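Local coordinates for protein aminoglycoside 3'-phosphotransferase AphA1-IAB (Acinetobacter baumannii, PDB 4GKH) that confers resistance to kanamycin and related aminoglycosides, probably by transferring the gamma-phosphate of a nucleotide to the antibiotic's 3'-hydroxyl, at residues G198-L202 / D203-F207; I206-G210 / K211-C215; T106-Q109 / V110-Y114. All coordinates share one frame; numbering follows the deposited sequence. Where two conformers were deposited one is given.

Overall arrangement
The three contacts adjoin one another in a kinase-like fold. Interaction 1 spans the catalytic loop and the start of strand 205-208, and runs straight into interaction 2, a hairpin with which it shares I206 and F207; their centres lie about 11 Å apart. Interaction 3, the short helix 107-113 with its N-cap, has its centre about 12 Å from that of interaction 1 and is tied to it by backbone hydrogen bonds, A107 N to L205 O at 2.9 Å and F108 N to L202 O at 3.1 Å. F207 packs on A107 and V110 of that helix. D199 touches kanamycin, whereas I206, T106 and Q109 touch the bound inhibitor.

Interaction 1 (G198-L202 / D203-F207); sequences GDFSL and DNLIF. With KAN (kanamycin a), chain M.
N204 reaches back over five residues to D199, closing the catalytic loop of the kinase-like fold, an HGDxxxxN segment that leads from strand 193-196 into strand 205-208. Its ND2 donates to D199 O at 2.9 Å in a nearly straight bond (174° at the hydrogen). The donor lies in the carbonyl plane and the oxygen in the amide plane, an arrangement that fixes the rotation of the N204 amide. The D199 carboxylate stands almost perpendicular to that amide. D199 O also accepts a weak bond from S201 N, across an inverse gamma turn centred on F200. A type I turn follows, with N204 N bonded to S201 O at 3.1 Å.

The tight side is apolar. L205 lays CD2 over the centre of the F200 ring, a CH-pi contact 3.8 Å from the centroid and only 4° off the normal, while L205 CD1 meets CZ at the ring's far end. The same CD2 is pressed to 3.2 Å from S201 O. Helices 118-133 and 227-237 also pack against F200, in the interior.

The looser side carries D203, which is partly exposed, and a water. S201 turns OG between its own backbone N and carbonyl carbon (chi1 76°), where it accepts from D203 N at 3.2 Å, in a rather bent bond. From the same place OG bonds the water at 2.6 Å. That water donates a longer bond to D203 OD2 and links to O6 and O7 of kanamycin, bridging loop and substrate. D199 is the probable proton acceptor of the reaction, and O7 is the 3'-hydroxyl that becomes phosphorylated; O7 donates a hydrogen bond directly to D199 OD2 at 2.5 Å.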
ATOM      1  N   GLY A 198      -2.891   1.591  -4.103  1.00 27.89           N
ATOM      2  CA  GLY A 198      -1.762   0.942  -4.753  1.00 26.62           C
ATOM      3  C   GLY A 198      -1.096  -0.208  -4.009  1.00 35.09           C
ATOM      4  O   GLY A 198      -0.428  -1.039  -4.627  1.00 31.45           O
ATOM      5  N   ASP A 199      -1.240  -0.234  -2.690  1.00 27.25           N
ATOM      6  CA  ASP A 199      -0.774  -1.366  -1.883  1.00 24.85           C
ATOM      7  C   ASP A 199      -1.731  -1.572  -0.703  1.00 26.64           C
ATOM      8  O   ASP A 199      -1.345  -1.461   0.452  1.00 29.75           O
ATOM      9  CB  ASP A 199       0.686  -1.136  -1.428  1.00 26.83           C
ATOM     10  CG  ASP A 199       1.348  -2.394  -0.890  1.00 39.96           C
ATOM     11  OD1 ASP A 199       0.727  -3.478  -0.930  1.00 36.29           O
ATOM     12  OD2 ASP A 199       2.510  -2.296  -0.440  1.00 36.40           O
ATOM     13  N   PHE A 200      -2.998  -1.849  -1.027  1.00 33.42           N
ATOM     14  CA  PHE A 200      -4.069  -1.928  -0.036  1.00 31.97           C
ATOM     15  C   PHE A 200      -4.030  -3.308   0.630  1.00 31.88           C
ATOM     16  O   PHE A 200      -4.923  -4.141   0.443  1.00 29.12           O
ATOM     17  CB  PHE A 200      -5.436  -1.641  -0.693  1.00 30.75           C
ATOM     18  CG  PHE A 200      -6.493  -1.102   0.265  1.00 30.27           C
ATOM     19  CD1 PHE A 200      -6.565   0.256   0.557  1.00 36.25           C
ATOM     20  CD2 PHE A 200      -7.420  -1.955   0.857  1.00 31.73           C
ATOM     21  CE1 PHE A 200      -7.529   0.757   1.433  1.00 35.31           C
ATOM     22  CE2 PHE A 200      -8.412  -1.453   1.741  1.00 31.09           C
ATOM     23  CZ  PHE A 200      -8.457  -0.099   2.027  1.00 34.56           C
ATOM     24  N   SER A 201      -2.980  -3.538   1.412  1.00 34.70           N
ATOM     25  CA  SER A 201      -2.793  -4.811   2.075  1.00 28.45           C
ATOM     26  C   SER A 201      -3.173  -4.701   3.546  1.00 29.80           C
ATOM     27  O   SER A 201      -3.357  -3.609   4.060  1.00 31.27           O
ATOM     28  CB  SER A 201      -1.337  -5.249   1.980  1.00 35.56           C
ATOM     29  OG  SER A 201      -0.565  -4.486   2.894  1.00 32.88           O
ATOM     30  N   LEU A 202      -3.237  -5.841   4.228  1.00 29.43           N
ATOM     31  CA  LEU A 202      -3.529  -5.835   5.658  1.00 30.81           C
ATOM     32  C   LEU A 202      -2.432  -5.178   6.504  1.00 37.74           C
ATOM     33  O   LEU A 202      -2.663  -4.847   7.661  1.00 34.51           O
ATOM     34  CB  LEU A 202      -3.772  -7.255   6.157  1.00 31.17           C
ATOM     35  CG  LEU A 202      -5.032  -7.965   5.659  1.00 31.63           C
ATOM     36  CD1 LEU A 202      -4.949  -9.438   6.094  1.00 31.64           C
ATOM     37  CD2 LEU A 202      -6.288  -7.312   6.226  1.00 35.20           C
ATOM     38  N   ASP A 203      -1.242  -4.984   5.941  1.00 28.23           N
ATOM     39  CA  ASP A 203      -0.172  -4.340   6.699  1.00 29.70           C
ATOM     40  C   ASP A 203      -0.276  -2.813   6.632  1.00 31.12           C
ATOM     41  O   ASP A 203       0.389  -2.113   7.395  1.00 32.84           O
ATOM     42  CB  ASP A 203       1.205  -4.747   6.168  1.00 31.92           C
ATOM     43  CG  ASP A 203       1.417  -6.235   6.189  1.00 38.31           C
ATOM     44  OD1 ASP A 203       0.956  -6.890   7.150  1.00 37.54           O
ATOM     45  OD2 ASP A 203       2.042  -6.746   5.235  1.00 46.16           O
ATOM     46  N   ASN A 204      -1.096  -2.294   5.726  1.00 28.20           N
ATOM     47  CA  ASN A 204      -1.089  -0.839   5.474  1.00 28.09           C
ATOM     48  C   ASN A 204      -2.338  -0.095   5.921  1.00 31.70           C
ATOM     49  O   ASN A 204      -2.522   1.079   5.585  1.00 30.61           O
ATOM     50  CB  ASN A 204      -0.839  -0.558   3.998  1.00 31.70           C
ATOM     51  CG  ASN A 204       0.593  -0.814   3.607  1.00 35.56           C
ATOM     52  OD1 ASN A 204       1.492  -0.737   4.449  1.00 32.65           O
ATOM     53  ND2 ASN A 204       0.822  -1.107   2.328  1.00 31.12           N
ATOM     54  N   LEU A 205      -3.194  -0.792   6.663  1.00 30.56           N
ATOM     55  CA  LEU A 205      -4.418  -0.212   7.206  1.00 35.76           C
ATOM     56  C   LEU A 205      -4.314  -0.321   8.711  1.00 31.92           C
ATOM     57  O   LEU A 205      -4.017  -1.401   9.235  1.00 34.39           O
ATOM     58  CB  LEU A 205      -5.639  -0.983   6.717  1.00 30.74           C
ATOM     59  CG  LEU A 205      -6.246  -0.696   5.339  1.00 40.81           C
ATOM     60  CD1 LEU A 205      -6.585   0.788   5.192  1.00 35.07           C
ATOM     61  CD2 LEU A 205      -5.346  -1.171   4.221  1.00 45.83           C
ATOM     62  N   ILE A 206      -4.562   0.782   9.420  1.00 27.52           N
ATOM     63  CA  ILE A 206      -4.287   0.807  10.857  1.00 29.94           C
ATOM     64  C   ILE A 206      -5.551   0.885  11.709  1.00 36.30           C
ATOM     65  O   ILE A 206      -6.377   1.767  11.513  1.00 29.63           O
ATOM     66  CB  ILE A 206      -3.356   1.988  11.225  1.00 33.95           C
ATOM     67  CG1 ILE A 206      -2.119   1.970  10.330  1.00 31.09           C
ATOM     68  CG2 ILE A 206      -2.953   1.923  12.696  1.00 36.04           C
ATOM     69  CD1 ILE A 206      -1.277   0.721  10.499  1.00 29.94           C
ATOM     70  N   PHE A 207      -5.674  -0.051  12.644  1.00 32.49           N
ATOM     71  CA  PHE A 207      -6.809  -0.131  13.552  1.00 36.85           C
ATOM     72  C   PHE A 207      -6.390   0.331  14.931  1.00 36.82           C
ATOM     73  O   PHE A 207      -5.295   0.006  15.405  1.00 34.73           O
ATOM     74  CB  PHE A 207      -7.318  -1.571  13.652  1.00 39.29           C
ATOM     75  CG  PHE A 207      -8.269  -1.965  12.551  1.00 36.47           C
ATOM     76  CD1 PHE A 207      -7.793  -2.307  11.289  1.00 36.99           C
ATOM     77  CD2 PHE A 207      -9.630  -2.024  12.788  1.00 38.36           C
ATOM     78  CE1 PHE A 207      -8.667  -2.682  10.285  1.00 36.92           C
ATOM     79  CE2 PHE A 207     -10.507  -2.396  11.801  1.00 36.80           C
ATOM     80  CZ  PHE A 207     -10.030  -2.725  10.543  1.00 35.09           C
TER
HETATM   81  C1  KAN M 301       5.121  -7.453  -0.364  1.00 34.40           C
HETATM   82  C2  KAN M 301       4.615  -6.261   0.418  1.00 36.31           C
HETATM   83  C3  KAN M 301       4.714  -4.965  -0.364  1.00 37.91           C
HETATM   84  C4  KAN M 301       6.180  -4.744  -0.738  1.00 36.81           C
HETATM   85  C5  KAN M 301       6.636  -5.917  -1.584  1.00 34.69           C
HETATM   86  C6  KAN M 301       8.107  -5.632  -1.886  1.00 37.83           C
HETATM   87  C7  KAN M 301       2.877 -11.140  -3.416  1.00 34.32           C
HETATM   88  C8  KAN M 301       3.254 -11.240  -1.960  1.00 37.15           C
HETATM   89  C9  KAN M 301       3.257  -9.811  -1.373  1.00 38.19           C
HETATM   90  C10 KAN M 301       4.303  -8.921  -2.079  1.00 32.28           C
HETATM   91  C11 KAN M 301       3.866  -8.826  -3.561  1.00 30.06           C
HETATM   92  C12 KAN M 301       3.861 -10.226  -4.165  1.00 31.94           C
HETATM   93  C13 KAN M 301       2.673 -12.793  -0.143  1.00 40.87           C
HETATM   94  C14 KAN M 301       1.904 -14.113  -0.217  1.00 42.47           C
HETATM   95  C15 KAN M 301       0.401 -13.966  -0.142  1.00 46.36           C
HETATM   96  C16 KAN M 301       0.053 -13.278   1.160  1.00 47.50           C
HETATM   97  C17 KAN M 301       0.746 -11.921   1.141  1.00 47.17           C
HETATM   98  C18 KAN M 301       0.336 -11.012   2.322  1.00 53.85           C
HETATM   99  N1  KAN M 301       8.657  -6.710  -2.715  1.00 36.92           N
HETATM  100  N2  KAN M 301       4.837  -7.988  -4.287  1.00 26.71           N
HETATM  101  N3  KAN M 301       2.926 -12.526  -3.935  1.00 35.48           N
HETATM  102  N4  KAN M 301      -0.235 -15.289  -0.159  1.00 47.23           N
HETATM  103  O5  KAN M 301       6.487  -7.137  -0.813  1.00 35.63           O
HETATM  104  O6  KAN M 301       3.246  -6.503   0.786  1.00 37.92           O
HETATM  105  O7  KAN M 301       4.243  -3.905   0.480  1.00 42.26           O
HETATM  106  O8  KAN M 301       6.321  -3.547  -1.514  1.00 37.38           O
HETATM  107  O9  KAN M 301       4.298  -7.588  -1.527  1.00 32.63           O
HETATM  108  O10 KAN M 301       3.414  -9.842   0.069  1.00 38.99           O
HETATM  109  O11 KAN M 301       2.288 -12.128  -1.345  1.00 37.14           O
HETATM  110  O12 KAN M 301       2.194 -12.090   1.032  1.00 43.02           O
HETATM  111  O13 KAN M 301       2.343 -14.757  -1.419  1.00 42.83           O
HETATM  112  O14 KAN M 301      -1.357 -13.098   1.205  1.00 48.96           O
HETATM  113  O15 KAN M 301       0.897  -9.685   2.122  1.00 55.87           O
HETATM  114  O   HOH W   1       1.976  -4.895   2.505  1.00 43.37           O

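Interaction 2 (I206-G210 / K211-C215); sequences IFDEG and KLIGC
I206 and G214 face each other in an antiparallel hydrogen-bonded pair, I206 N donating to G214 O at 2.8 Å. I206 O is taken by the preceding residue, I213, whose N lies 2.9 Å away. Two further backbone bonds join D208 and K211 in both directions. D208 N meets K211 O at 2.8 Å, whereas the return bond from K211 N to D208 O is longer. Between these pairs, F207 and L212 form the non-hydrogen-bonded pair; next to it F207 CA comes within 3.2 Å of K211 O in a CA-H...O contact.

The result is a beta hairpin, strand 205-208 returning as strand 211-215 through a type I' turn from D208 to K211, with E209 and G210 at its corner. A classic beta bulge interrupts the ladder, since I213 and G214 both stand opposite I206.

Apolar contacts occur on both faces. Beside F207, L212 lays its CB over one ring face at 4.0 Å from the centroid, displaced toward the rim, and 16° off the normal. In L212 the first torsion sets CG anti to the backbone N (chi1 174°), and the next turns CD1 back along the partner strand to 3.3 Å from I206 O. Helix 118-133 packs against F207 and L212 through I121, L125 and F128. I213, the extra residue of the bulge, brings CD1 to 3.5 Å from D208 CB, near the more exposed end of the hairpin. On the side chain of I206 sit I102 and I216, together with the bound pyrazolopyrimidine inhibitor, whose pocket includes I102, I206 and I216.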
ATOM      1  N   ILE A 206      -4.562   0.782   9.420  1.00 27.52           N
ATOM      2  CA  ILE A 206      -4.287   0.807  10.857  1.00 29.94           C
ATOM      3  C   ILE A 206      -5.551   0.885  11.709  1.00 36.30           C
ATOM      4  O   ILE A 206      -6.377   1.767  11.513  1.00 29.63           O
ATOM      5  CB  ILE A 206      -3.356   1.988  11.225  1.00 33.95           C
ATOM      6  CG1 ILE A 206      -2.119   1.970  10.330  1.00 31.09           C
ATOM      7  CG2 ILE A 206      -2.953   1.923  12.696  1.00 36.04           C
ATOM      8  CD1 ILE A 206      -1.277   0.721  10.499  1.00 29.94           C
ATOM      9  N   PHE A 207      -5.674  -0.051  12.644  1.00 32.49           N
ATOM     10  CA  PHE A 207      -6.809  -0.131  13.552  1.00 36.85           C
ATOM     11  C   PHE A 207      -6.390   0.331  14.931  1.00 36.82           C
ATOM     12  O   PHE A 207      -5.295   0.006  15.405  1.00 34.73           O
ATOM     13  CB  PHE A 207      -7.318  -1.571  13.652  1.00 39.29           C
ATOM     14  CG  PHE A 207      -8.269  -1.965  12.551  1.00 36.47           C
ATOM     15  CD1 PHE A 207      -7.793  -2.307  11.289  1.00 36.99           C
ATOM     16  CD2 PHE A 207      -9.630  -2.024  12.788  1.00 38.36           C
ATOM     17  CE1 PHE A 207      -8.667  -2.682  10.285  1.00 36.92           C
ATOM     18  CE2 PHE A 207     -10.507  -2.396  11.801  1.00 36.80           C
ATOM     19  CZ  PHE A 207     -10.030  -2.725  10.543  1.00 35.09           C
ATOM     20  N   ASP A 208      -7.280   1.072  15.585  1.00 36.97           N
ATOM     21  CA  ASP A 208      -7.021   1.581  16.924  1.00 33.60           C
ATOM     22  C   ASP A 208      -8.323   1.600  17.713  1.00 40.21           C
ATOM     23  O   ASP A 208      -9.305   2.199  17.274  1.00 40.19           O
ATOM     24  CB  ASP A 208      -6.444   2.994  16.843  1.00 35.01           C
ATOM     25  CG  ASP A 208      -6.061   3.552  18.204  1.00 45.80           C
ATOM     26  OD1 ASP A 208      -5.157   2.985  18.854  1.00 61.63           O
ATOM     27  OD2 ASP A 208      -6.658   4.566  18.613  1.00 69.27           O
ATOM     28  N   GLU A 209      -8.327   0.935  18.864  1.00 41.34           N
ATOM     29  CA  GLU A 209      -9.521   0.825  19.705  1.00 54.55           C
ATOM     30  C   GLU A 209     -10.758   0.384  18.930  1.00 51.04           C
ATOM     31  O   GLU A 209     -11.862   0.885  19.168  1.00 54.67           O
ATOM     32  CB  GLU A 209      -9.804   2.145  20.416  1.00 44.14           C
ATOM     33  CG  GLU A 209      -8.655   2.642  21.260  1.00 66.34           C
ATOM     34  CD  GLU A 209      -9.069   3.771  22.185  1.00 97.15           C
ATOM     35  OE1 GLU A 209     -10.241   4.206  22.114  1.00 75.87           O
ATOM     36  OE2 GLU A 209      -8.221   4.218  22.986  1.00 72.10           O
ATOM     37  N   GLY A 210     -10.565  -0.532  17.985  1.00 46.76           N
ATOM     38  CA  GLY A 210     -11.677  -1.138  17.283  1.00 50.57           C
ATOM     39  C   GLY A 210     -11.995  -0.505  15.949  1.00 65.79           C
ATOM     40  O   GLY A 210     -12.717  -1.081  15.135  1.00 59.47           O
ATOM     41  N   LYS A 211     -11.446   0.681  15.716  1.00 51.93           N
ATOM     42  CA  LYS A 211     -11.786   1.447  14.531  1.00 41.11           C
ATOM     43  C   LYS A 211     -10.616   1.519  13.559  1.00 41.83           C
ATOM     44  O   LYS A 211      -9.463   1.670  13.965  1.00 36.98           O
ATOM     45  CB  LYS A 211     -12.210   2.865  14.920  1.00 45.62           C
ATOM     46  CG  LYS A 211     -12.444   3.793  13.726  1.00 49.48           C
ATOM     47  CD  LYS A 211     -12.828   5.204  14.161  1.00 75.96           C
ATOM     48  CE  LYS A 211     -13.129   6.091  12.955  1.00 61.29           C
ATOM     49  NZ  LYS A 211     -13.691   7.421  13.349  1.00 63.07           N
ATOM     50  N   LEU A 212     -10.922   1.411  12.273  1.00 37.39           N
ATOM     51  CA  LEU A 212      -9.929   1.647  11.240  1.00 32.44           C
ATOM     52  C   LEU A 212      -9.753   3.155  11.119  1.00 46.20           C
ATOM     53  O   LEU A 212     -10.669   3.858  10.696  1.00 43.74           O
ATOM     54  CB  LEU A 212     -10.415   1.023   9.934  1.00 33.89           C
ATOM     55  CG  LEU A 212      -9.664   1.223   8.630  1.00 46.77           C
ATOM     56  CD1 LEU A 212      -8.187   1.027   8.841  1.00 56.13           C
ATOM     57  CD2 LEU A 212     -10.212   0.232   7.618  1.00 37.26           C
ATOM     58  N   ILE A 213      -8.587   3.659  11.520  1.00 36.44           N
ATOM     59  CA  ILE A 213      -8.408   5.100  11.650  1.00 34.96           C
ATOM     60  C   ILE A 213      -7.439   5.728  10.648  1.00 38.41           C
ATOM     61  O   ILE A 213      -7.294   6.945  10.617  1.00 41.69           O
ATOM     62  CB  ILE A 213      -8.011   5.492  13.083  1.00 36.99           C
ATOM     63  CG1 ILE A 213      -6.631   4.934  13.445  1.00 35.14           C
ATOM     64  CG2 ILE A 213      -9.066   5.000  14.087  1.00 44.11           C
ATOM     65  CD1 ILE A 213      -5.991   5.667  14.641  1.00 38.00           C
ATOM     66  N   GLY A 214      -6.787   4.911   9.819  1.00 35.49           N
ATOM     67  CA  GLY A 214      -5.868   5.447   8.836  1.00 34.90           C
ATOM     68  C   GLY A 214      -5.218   4.419   7.935  1.00 31.44           C
ATOM     69  O   GLY A 214      -5.305   3.206   8.178  1.00 30.74           O
ATOM     70  N   CYS A 215      -4.602   4.903   6.867  1.00 33.53           N
ATOM     71  CA  CYS A 215      -3.780   4.057   6.006  1.00 32.51           C
ATOM     72  C   CYS A 215      -2.378   4.644   5.894  1.00 36.75           C
ATOM     73  O   CYS A 215      -2.173   5.842   6.126  1.00 30.02           O
ATOM     74  CB  CYS A 215      -4.405   3.872   4.611  1.00 31.35           C
ATOM     75  SG  CYS A 215      -4.645   5.367   3.635  1.00 39.73           S
TER

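Interaction 3 (T106-Q109 / V110-Y114); sequences TAFQ and VLEEY
F108 has CG anti to the backbone N (chi1 179°) and E112, one turn later, sends CG anti to its own carbonyl carbon (chi1 -64°), which sets the phenyl ring alongside the glutamate on the outside of the helix. E112 CG rides over one ring face near the rim, 4.1 Å above the plane. Beyond it the carboxylate overhangs the CZ-CE2 rim, with the two planes 38° apart, and OE2 comes to 3.1 Å from F108 CZ. The ring end of F108 therefore rests against a carboxylate, on a partly exposed surface, while L202 and D203 touch the same phenylalanine from the catalytic loop.

Beneath the side chains the backbone follows the regular i to i+4 pattern. V110 N bonds T106 O, L111 N bonds A107 O at 2.9 Å, and E112 N bonds F108 O at 3.0 Å. E113 N bonds Q109 O less straight than the others. L111 CB packs on A107 O at 3.3 Å, and its side chain packs on F240 and I121. E113 has an extended side chain; its OE1 makes a salt bridge to K105 and its CG lies over a face of the Y114 ring; Y114 is the first residue to leave helical angles.

At the start of the helix T106 and Q109 exchange bonds. Q109 N donates to T106 OG1 at 3.1 Å, and T106 N returns a nearly straight bond to Q109 OE1 at 3.0 Å. The N-H of Q109 in the first turn and that of the N-cap itself are both met by side chains, and the Q109 amide is held beside the inhibitor, which touches both residues. This reciprocal pair is a capping box, with T106 as N-cap of helix 107-113, lining the inhibitor pocket.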
ATOM      1  N   THR A 106      -1.693  -2.958  12.820  1.00 31.20           N
ATOM      2  CA  THR A 106      -2.158  -3.222  11.457  1.00 26.64           C
ATOM      3  C   THR A 106      -3.401  -4.110  11.449  1.00 30.90           C
ATOM      4  O   THR A 106      -3.673  -4.815  12.424  1.00 30.93           O
ATOM      5  CB  THR A 106      -1.074  -3.884  10.584  1.00 30.80           C
ATOM      6  OG1 THR A 106      -0.801  -5.203  11.079  1.00 31.53           O
ATOM      7  CG2 THR A 106       0.206  -3.044  10.625  1.00 29.50           C
ATOM      8  N   ALA A 107      -4.146  -4.079  10.345  1.00 28.61           N
ATOM      9  CA  ALA A 107      -5.306  -4.955  10.205  1.00 31.97           C
ATOM     10  C   ALA A 107      -4.875  -6.408  10.378  1.00 35.64           C
ATOM     11  O   ALA A 107      -5.590  -7.216  10.982  1.00 33.37           O
ATOM     12  CB  ALA A 107      -5.988  -4.743   8.852  1.00 29.14           C
ATOM     13  N   PHE A 108      -3.695  -6.738   9.874  1.00 32.01           N
ATOM     14  CA  PHE A 108      -3.190  -8.105  10.034  1.00 34.53           C
ATOM     15  C   PHE A 108      -3.044  -8.472  11.512  1.00 32.92           C
ATOM     16  O   PHE A 108      -3.524  -9.527  11.969  1.00 30.80           O
ATOM     17  CB  PHE A 108      -1.859  -8.256   9.313  1.00 27.43           C
ATOM     18  CG  PHE A 108      -1.248  -9.631   9.439  1.00 30.50           C
ATOM     19  CD1 PHE A 108      -1.592 -10.639   8.553  1.00 39.74           C
ATOM     20  CD2 PHE A 108      -0.306  -9.901  10.424  1.00 37.86           C
ATOM     21  CE1 PHE A 108      -1.012 -11.902   8.656  1.00 36.84           C
ATOM     22  CE2 PHE A 108       0.273 -11.153  10.527  1.00 38.68           C
ATOM     23  CZ  PHE A 108      -0.080 -12.149   9.645  1.00 37.92           C
ATOM     24  N   GLN A 109      -2.400  -7.588  12.266  1.00 33.85           N
ATOM     25  CA  GLN A 109      -2.206  -7.800  13.695  1.00 37.57           C
ATOM     26  C   GLN A 109      -3.522  -7.959  14.450  1.00 37.48           C
ATOM     27  O   GLN A 109      -3.658  -8.855  15.279  1.00 36.84           O
ATOM     28  CB  GLN A 109      -1.400  -6.653  14.311  1.00 37.27           C
ATOM     29  CG  GLN A 109       0.043  -6.547  13.798  1.00 40.82           C
ATOM     30  CD  GLN A 109       0.814  -5.390  14.445  1.00 49.51           C
ATOM     31  OE1 GLN A 109       0.714  -4.238  14.014  1.00 42.99           O
ATOM     32  NE2 GLN A 109       1.579  -5.698  15.486  1.00 56.78           N
ATOM     33  N   VAL A 110      -4.490  -7.083  14.183  1.00 34.00           N
ATOM     34  CA  VAL A 110      -5.759  -7.104  14.899  0.51 35.85           C
ATOM     35  C   VAL A 110      -6.573  -8.345  14.528  1.00 33.73           C
ATOM     36  O   VAL A 110      -7.298  -8.919  15.355  1.00 37.58           O
ATOM     37  CB  VAL A 110      -6.565  -5.824  14.601  0.51 46.05           C
ATOM     38  CG1 VAL A 110      -7.932  -5.915  15.196  0.51 29.62           C
ATOM     39  CG2 VAL A 110      -5.830  -4.598  15.136  0.51 33.73           C
ATOM     40  N   LEU A 111      -6.457  -8.753  13.266  1.00 33.46           N
ATOM     41  CA  LEU A 111      -7.135  -9.979  12.844  1.00 38.67           C
ATOM     42  C   LEU A 111      -6.582 -11.190  13.620  1.00 33.97           C
ATOM     43  O   LEU A 111      -7.350 -12.014  14.147  1.00 36.04           O
ATOM     44  CB  LEU A 111      -6.999 -10.174  11.331  1.00 38.30           C
ATOM     45  CG  LEU A 111      -7.823 -11.263  10.637  1.00 48.33           C
ATOM     46  CD1 LEU A 111      -9.297 -11.080  10.928  1.00 45.62           C
ATOM     47  CD2 LEU A 111      -7.585 -11.234   9.142  1.00 51.57           C
ATOM     48  N   GLU A 112      -5.257 -11.296  13.731  1.00 34.17           N
ATOM     49  CA  GLU A 112      -4.656 -12.399  14.507  1.00 33.13           C
ATOM     50  C   GLU A 112      -5.005 -12.339  15.991  1.00 37.70           C
ATOM     51  O   GLU A 112      -5.151 -13.372  16.659  1.00 34.11           O
ATOM     52  CB  GLU A 112      -3.133 -12.451  14.331  1.00 35.69           C
ATOM     53  CG  GLU A 112      -2.702 -12.749  12.885  1.00 37.04           C
ATOM     54  CD  GLU A 112      -1.315 -13.378  12.767  1.00 64.18           C
ATOM     55  OE1 GLU A 112      -0.453 -13.139  13.646  1.00 42.73           O
ATOM     56  OE2 GLU A 112      -1.093 -14.129  11.788  1.00 47.58           O
ATOM     57  N   GLU A 113      -5.129 -11.122  16.507  1.00 37.47           N
ATOM     58  CA  GLU A 113      -5.442 -10.911  17.925  1.00 40.59           C
ATOM     59  C   GLU A 113      -6.914 -11.169  18.245  1.00 37.10           C
ATOM     60  O   GLU A 113      -7.265 -11.622  19.347  1.00 37.85           O
ATOM     61  CB  GLU A 113      -5.075  -9.472  18.310  1.00 41.76           C
ATOM     62  CG  GLU A 113      -5.324  -9.125  19.756  1.00 56.70           C
ATOM     63  CD  GLU A 113      -4.717  -7.785  20.159  1.00 97.37           C
ATOM     64  OE1 GLU A 113      -4.079  -7.128  19.301  1.00 64.51           O
ATOM     65  OE2 GLU A 113      -4.879  -7.392  21.341  1.00 76.38           O
ATOM     66  N   TYR A 114      -7.787 -10.862  17.294  1.00 37.49           N
ATOM     67  CA  TYR A 114      -9.213 -11.057  17.514  1.00 34.76           C
ATOM     68  C   TYR A 114      -9.807 -11.844  16.363  1.00 45.42           C
ATOM     69  O   TYR A 114     -10.530 -11.293  15.543  1.00 37.91           O
ATOM     70  CB  TYR A 114      -9.918  -9.698  17.641  1.00 40.40           C
ATOM     71  CG  TYR A 114      -9.364  -8.843  18.757  1.00 45.84           C
ATOM     72  CD1 TYR A 114      -9.682  -9.109  20.081  1.00 45.52           C
ATOM     73  CD2 TYR A 114      -8.518  -7.771  18.488  1.00 52.63           C
ATOM     74  CE1 TYR A 114      -9.174  -8.337  21.111  1.00 55.34           C
ATOM     75  CE2 TYR A 114      -8.009  -6.990  19.511  1.00 53.38           C
ATOM     76  CZ  TYR A 114      -8.341  -7.278  20.818  1.00 64.44           C
ATOM     77  OH  TYR A 114      -7.835  -6.505  21.835  1.00 82.51           O
TER